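PDB 2X28: sporozoite-specific SAG protein from Toxoplasma gondii, which probably serves as a surface antigen of the sporozoite stage, perhaps taking part in host-cell attachment as other SAG-related (SRS) proteins are thought to do. Local coordinates for residues I13-E18 against C121-L126; D61-A66 against A92-F97. All coordinates share one frame; numbering follows the deposited sequence.

Interaction 1 of 2, residues I13-E18 against C121-L126; sequences ISFTVE and CGVHIL. With CD (cadmium ion), chain E; CD (cadmium ion), chain D.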
loop_
_atom_site.group_PDB
_atom_site.type_symbol
_atom_site.label_atom_id
_atom_site.label_comp_id
_atom_site.label_asym_id
_atom_site.label_seq_id
_atom_site.Cartn_x
_atom_site.Cartn_y
_atom_site.Cartn_z
ATOM N N ILE A 13 18.217 7.269 -14.008
ATOM C CA ILE A 13 17.299 6.162 -14.270
ATOM C C ILE A 13 16.055 6.388 -13.405
ATOM O O ILE A 13 16.112 6.977 -12.334
ATOM C CB ILE A 13 17.956 4.754 -13.992
ATOM C CG1 ILE A 13 18.225 4.556 -12.498
ATOM C CG2 ILE A 13 19.270 4.588 -14.799
ATOM C CD1 ILE A 13 19.013 3.256 -12.157
ATOM N N SER A 14 14.899 5.970 -13.869
ATOM C CA SER A 14 13.747 6.102 -13.015
ATOM C C SER A 14 12.853 4.876 -13.031
ATOM O O SER A 14 13.006 3.981 -13.873
ATOM C CB SER A 14 12.970 7.423 -13.276
ATOM O OG SER A 14 12.983 7.818 -14.607
ATOM N N PHE A 15 11.961 4.837 -12.049
ATOM C CA PHE A 15 11.063 3.731 -11.825
ATOM C C PHE A 15 9.799 4.284 -11.259
ATOM O O PHE A 15 9.803 5.378 -10.718
ATOM C CB PHE A 15 11.662 2.764 -10.789
ATOM C CG PHE A 15 13.041 2.224 -11.184
ATOM C CD1 PHE A 15 13.148 1.093 -12.014
ATOM C CD2 PHE A 15 14.208 2.842 -10.746
ATOM C CE1 PHE A 15 14.355 0.610 -12.422
ATOM C CE2 PHE A 15 15.474 2.336 -11.128
ATOM C CZ PHE A 15 15.527 1.205 -11.978
ATOM N N THR A 16 8.732 3.498 -11.336
ATOM C CA THR A 16 7.453 3.815 -10.703
ATOM C C THR A 16 6.949 2.639 -9.872
ATOM O O THR A 16 6.985 1.501 -10.336
ATOM C CB THR A 16 6.390 4.198 -11.790
ATOM O OG1 THR A 16 6.874 5.327 -12.513
ATOM C CG2 THR A 16 4.999 4.595 -11.179
ATOM N N VAL A 17 6.469 2.943 -8.654
ATOM C CA VAL A 17 5.595 2.042 -7.873
ATOM C C VAL A 17 4.138 2.500 -8.025
ATOM O O VAL A 17 3.738 3.564 -7.531
ATOM C CB VAL A 17 5.968 2.025 -6.346
ATOM C CG1 VAL A 17 5.113 1.002 -5.573
ATOM C CG2 VAL A 17 7.466 1.778 -6.156
ATOM N N GLU A 18 3.348 1.659 -8.678
ATOM C CA GLU A 18 2.056 2.053 -9.235
ATOM C C GLU A 18 0.959 1.319 -8.499
ATOM O O GLU A 18 -0.188 1.793 -8.474
ATOM C CB GLU A 18 2.037 1.734 -10.720
ATOM C CG GLU A 18 3.145 0.713 -11.032
ATOM C CD GLU A 18 2.618 -0.615 -11.405
ATOM O OE1 GLU A 18 1.372 -0.715 -11.508
ATOM O OE2 GLU A 18 3.429 -1.535 -11.630
ATOM N N CYS A 121 25.428 9.200 -10.710
ATOM C CA CYS A 121 24.275 8.795 -11.479
ATOM C C CYS A 121 23.027 8.895 -10.586
ATOM O O CYS A 121 23.066 8.464 -9.422
ATOM C CB CYS A 121 24.496 7.381 -12.054
ATOM S SG CYS A 121 23.218 6.778 -13.170
ATOM N N GLY A 122 21.928 9.438 -11.139
ATOM C CA GLY A 122 20.712 9.680 -10.350
ATOM C C GLY A 122 19.594 8.653 -10.492
ATOM O O GLY A 122 19.360 8.139 -11.558
ATOM N N VAL A 123 18.900 8.357 -9.401
ATOM C CA VAL A 123 17.802 7.386 -9.415
ATOM C C VAL A 123 16.551 8.151 -9.014
ATOM O O VAL A 123 16.582 8.840 -8.003
ATOM C CB VAL A 123 18.081 6.251 -8.425
ATOM C CG1 VAL A 123 17.001 5.202 -8.483
ATOM C CG2 VAL A 123 19.403 5.552 -8.818
ATOM N N HIS A 124 15.500 8.111 -9.820
ATOM C CA HIS A 124 14.245 8.790 -9.473
ATOM C C HIS A 124 13.152 7.754 -9.405
ATOM O O HIS A 124 12.933 6.983 -10.350
ATOM C CB HIS A 124 13.859 9.901 -10.480
ATOM C CG HIS A 124 12.467 10.466 -10.272
ATOM N ND1 HIS A 124 11.661 10.864 -11.311
ATOM C CD2 HIS A 124 11.754 10.701 -9.140
ATOM C CE1 HIS A 124 10.503 11.301 -10.835
ATOM N NE2 HIS A 124 10.533 11.211 -9.518
ATOM N N ILE A 125 12.450 7.731 -8.282
ATOM C CA ILE A 125 11.350 6.763 -8.087
ATOM C C ILE A 125 10.066 7.508 -7.783
ATOM O O ILE A 125 9.963 8.266 -6.785
ATOM C CB ILE A 125 11.670 5.699 -6.992
ATOM C CG1 ILE A 125 12.998 5.012 -7.342
ATOM C CG2 ILE A 125 10.389 4.740 -6.740
ATOM C CD1 ILE A 125 13.542 3.961 -6.309
ATOM N N LEU A 126 9.088 7.316 -8.662
ATOM C CA LEU A 126 7.780 7.916 -8.483
ATOM C C LEU A 126 6.883 6.895 -7.800
ATOM O O LEU A 126 6.776 5.766 -8.243
ATOM C CB LEU A 126 7.158 8.302 -9.851
ATOM C CG LEU A 126 5.737 8.864 -9.732
ATOM C CD1 LEU A 126 5.903 10.169 -9.034
ATOM C CD2 LEU A 126 5.083 9.107 -11.087
HETATM CD CD CD E . 11.947 10.415 -13.702
HETATM CD CD CD D . 5.029 -2.533 -10.535
#

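Interaction 2 of 2, residues D61-A66 against A92-F97; sequences DVLKSA and AETSVF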
loop_
_atom_site.group_PDB
_atom_site.type_symbol
_atom_site.label_atom_id
_atom_site.label_comp_id
_atom_site.label_asym_id
_atom_site.label_seq_id
_atom_site.Cartn_x
_atom_site.Cartn_y
_atom_site.Cartn_z
ATOM N N ASP A 61 9.287 9.397 6.973
ATOM C CA ASP A 61 8.566 10.684 6.932
ATOM C C ASP A 61 8.131 11.050 5.516
ATOM O O ASP A 61 7.480 12.074 5.297
ATOM C CB ASP A 61 9.449 11.823 7.446
ATOM C CG ASP A 61 9.848 11.684 8.907
ATOM O OD1 ASP A 61 9.005 11.342 9.761
ATOM O OD2 ASP A 61 11.032 11.968 9.207
ATOM N N VAL A 62 8.545 10.257 4.537
ATOM C CA VAL A 62 8.191 10.488 3.115
ATOM C C VAL A 62 7.172 9.453 2.640
ATOM O O VAL A 62 6.185 9.795 1.946
ATOM C CB VAL A 62 9.452 10.509 2.200
ATOM C CG1 VAL A 62 9.079 10.741 0.771
ATOM C CG2 VAL A 62 10.391 11.644 2.631
ATOM N N LEU A 63 7.437 8.196 3.023
ATOM C CA LEU A 63 6.574 7.037 2.725
ATOM C C LEU A 63 6.447 6.115 3.955
ATOM O O LEU A 63 7.353 5.268 4.215
ATOM C CB LEU A 63 7.081 6.237 1.507
ATOM C CG LEU A 63 7.239 6.870 0.103
ATOM C CD1 LEU A 63 8.230 6.117 -0.762
ATOM C CD2 LEU A 63 5.919 7.019 -0.607
ATOM N N LYS A 64 5.305 6.255 4.653
ATOM C CA LYS A 64 4.985 5.568 5.913
ATOM C C LYS A 64 5.279 4.057 5.964
ATOM O O LYS A 64 5.737 3.544 7.013
ATOM C CB LYS A 64 3.497 5.738 6.269
ATOM C CG LYS A 64 2.973 7.171 6.412
ATOM C CD LYS A 64 3.236 7.803 7.802
ATOM C CE LYS A 64 2.970 9.344 7.799
ATOM N NZ LYS A 64 3.954 10.101 6.943
ATOM N N SER A 65 4.987 3.358 4.862
ATOM C CA SER A 65 5.030 1.879 4.836
ATOM C C SER A 65 6.036 1.295 3.847
ATOM O O SER A 65 5.882 0.161 3.384
ATOM C CB SER A 65 3.630 1.336 4.534
ATOM O OG SER A 65 3.382 1.382 3.142
ATOM N N ALA A 66 7.052 2.079 3.490
ATOM C CA ALA A 66 8.078 1.624 2.555
ATOM C C ALA A 66 9.245 0.933 3.283
ATOM O O ALA A 66 9.446 1.140 4.473
ATOM C CB ALA A 66 8.610 2.826 1.730
ATOM N N ALA A 92 -0.950 11.161 -1.620
ATOM C CA ALA A 92 -0.553 11.929 -2.808
ATOM C C ALA A 92 0.670 11.321 -3.463
ATOM O O ALA A 92 1.485 10.656 -2.810
ATOM C CB ALA A 92 -0.284 13.384 -2.452
ATOM N N GLU A 93 0.778 11.573 -4.764
ATOM C CA GLU A 93 1.860 11.111 -5.595
ATOM C C GLU A 93 3.161 11.599 -4.985
ATOM O O GLU A 93 3.265 12.754 -4.604
ATOM C CB GLU A 93 1.687 11.705 -7.005
ATOM C CG GLU A 93 2.705 11.270 -8.016
ATOM C CD GLU A 93 2.273 11.539 -9.431
ATOM O OE1 GLU A 93 1.512 10.726 -10.006
ATOM O OE2 GLU A 93 2.709 12.546 -9.998
ATOM N N THR A 94 4.159 10.736 -4.861
ATOM C CA THR A 94 5.405 11.230 -4.256
ATOM C C THR A 94 6.717 10.623 -4.791
ATOM O O THR A 94 6.799 9.436 -5.117
ATOM C CB THR A 94 5.276 11.384 -2.699
ATOM O OG1 THR A 94 6.511 11.898 -2.142
ATOM C CG2 THR A 94 4.915 10.109 -2.064
ATOM N N SER A 95 7.717 11.487 -4.952
ATOM C CA SER A 95 8.966 11.105 -5.578
ATOM C C SER A 95 10.076 10.898 -4.556
ATOM O O SER A 95 10.181 11.625 -3.581
ATOM C CB SER A 95 9.371 12.123 -6.621
ATOM O OG SER A 95 8.636 11.912 -7.817
ATOM N N VAL A 96 10.865 9.852 -4.726
ATOM C CA VAL A 96 12.059 9.742 -3.903
ATOM C C VAL A 96 13.241 9.662 -4.809
ATOM O O VAL A 96 13.101 9.198 -5.962
ATOM C CB VAL A 96 12.019 8.528 -2.937
ATOM C CG1 VAL A 96 10.814 8.673 -1.974
ATOM C CG2 VAL A 96 11.994 7.203 -3.707
ATOM N N PHE A 97 14.393 10.101 -4.278
ATOM C CA PHE A 97 15.631 10.117 -5.049
ATOM C C PHE A 97 16.850 9.527 -4.318
ATOM O O PHE A 97 16.946 9.572 -3.094
ATOM C CB PHE A 97 15.980 11.548 -5.500
ATOM C CG PHE A 97 14.846 12.296 -6.213
ATOM C CD1 PHE A 97 14.798 12.355 -7.607
ATOM C CD2 PHE A 97 13.864 12.973 -5.475
ATOM C CE1 PHE A 97 13.753 13.068 -8.289
ATOM C CE2 PHE A 97 12.837 13.699 -6.109
ATOM C CZ PHE A 97 12.778 13.746 -7.531
#

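Interaction 1 of 2, residues I13-E18 against C121-L126
The carbonyl oxygen of Ile13 takes up the amide of His124, N to O 2.8 Å and nearly linear at 164°, and Val123 adds a weaker CA-H contact to the same oxygen. His124 O receives Phe15 N at 2.9 Å, less straight at 146°, and a bent CA-H contact from Ser14. Ile13 N to Gly122 O, Leu126 N to Phe15 O and Val17 N to Leu126 O complete the parallel ladder. It pairs strand 12-17, an outermost strand of a four-stranded mixed sheet in the first SRS domain, with strand 121-127, which also bonds strand 94-101. Branched and aromatic residues suit one face: Ile13 CG1 lies 4.0 Å from Val123 CG2. Phe15 presents its ring edge (CE2) to Val123 CG1 at 4.2 Å. Val24 of strand 22-28 packs against Phe15, Val17 and Ile125. The opposite face carries Ser14, His124, Thr16 and Leu126. A chi1 of 171°, which turns CG away from the backbone N, carries the His124 imidazole to a cadmium ion, bound through ND1, while NE2 bonds Ser95 OG; a partner on each nitrogen restrains the ring's rotation. Ser14 OG lies near that metal but is not counted as a ligand. Glu18 OE2 binds a second cadmium ion at 2.2 Å, together with His22 ND1.

Interaction 2 of 2, residues D61-A66 against A92-F97
A short, weakly bonded helical turn around 59-62 and the type I beta turn from Leu63 to Ala66 lie over strand 94-101, and Val62 and Leu63 pack on that strand. Val96 takes part in both halves of the contact: its CG1 methyl lies 3.8 Å from Val62 CG1 and equally 3.8 Å from Leu63 CD1, so one methyl touches both side chains. The torsion that sets this methyl anti to the Val96 carbonyl carbon (chi1 -61°) gives it that place. Two residues earlier, on the same face of the strand, Thr94 and Leu63 run alongside each other, pointing opposite ways, with CG2 of Thr94 3.6 Å from CD2 of Leu63. With OG1 of Thr94 opposite the backbone N (chi1 -179°), CG2 falls between N and the carbonyl carbon and meets the leucine, while OG1 turns to Val62 CG1, 4.1 Å off. In the fold, this segment leading into strand 66-72 lies over the mixed sheet of the first SRS domain by apolar contact, with no hydrogen bond between the segments. Compact valine and threonine suit a strand overlaid this closely, and the longer, forked leucine spans both; Leu63 also touches Pro90 and Val127. Ser95, between the two strand residues, points away from the contact and touches Leu126 of strand 121-127. Within the turn, Ala66 N reaches Leu63 O at a long 3.3 Å, and Ser65 OG bonds Ala88 N.

Overall arrangement
Both contacts reach one mixed sheet of the first SRS domain, with centres about 12 Å apart, and interaction 2 is nested in the loop that interaction 1 closes. Strands 121-127 and 94-101 are neighbours there, joined by Val96 N to Ile125 O, while the Phe97 ring packs on the His124 ring on one face. Interaction 1 works within the sheet: backbone bonds carry it, with apolar residues on one face and more polar residues, among them the cadmium ligand His124, on the other. Interaction 2 works over the sheet, through apolar side-chain contact with no hydrogen bond, and buries 180 Å² against 457 Å². Each is partly buried, with Val123, Ile125, Leu63 and Val96 among the enclosed residues and Ser14 exposed.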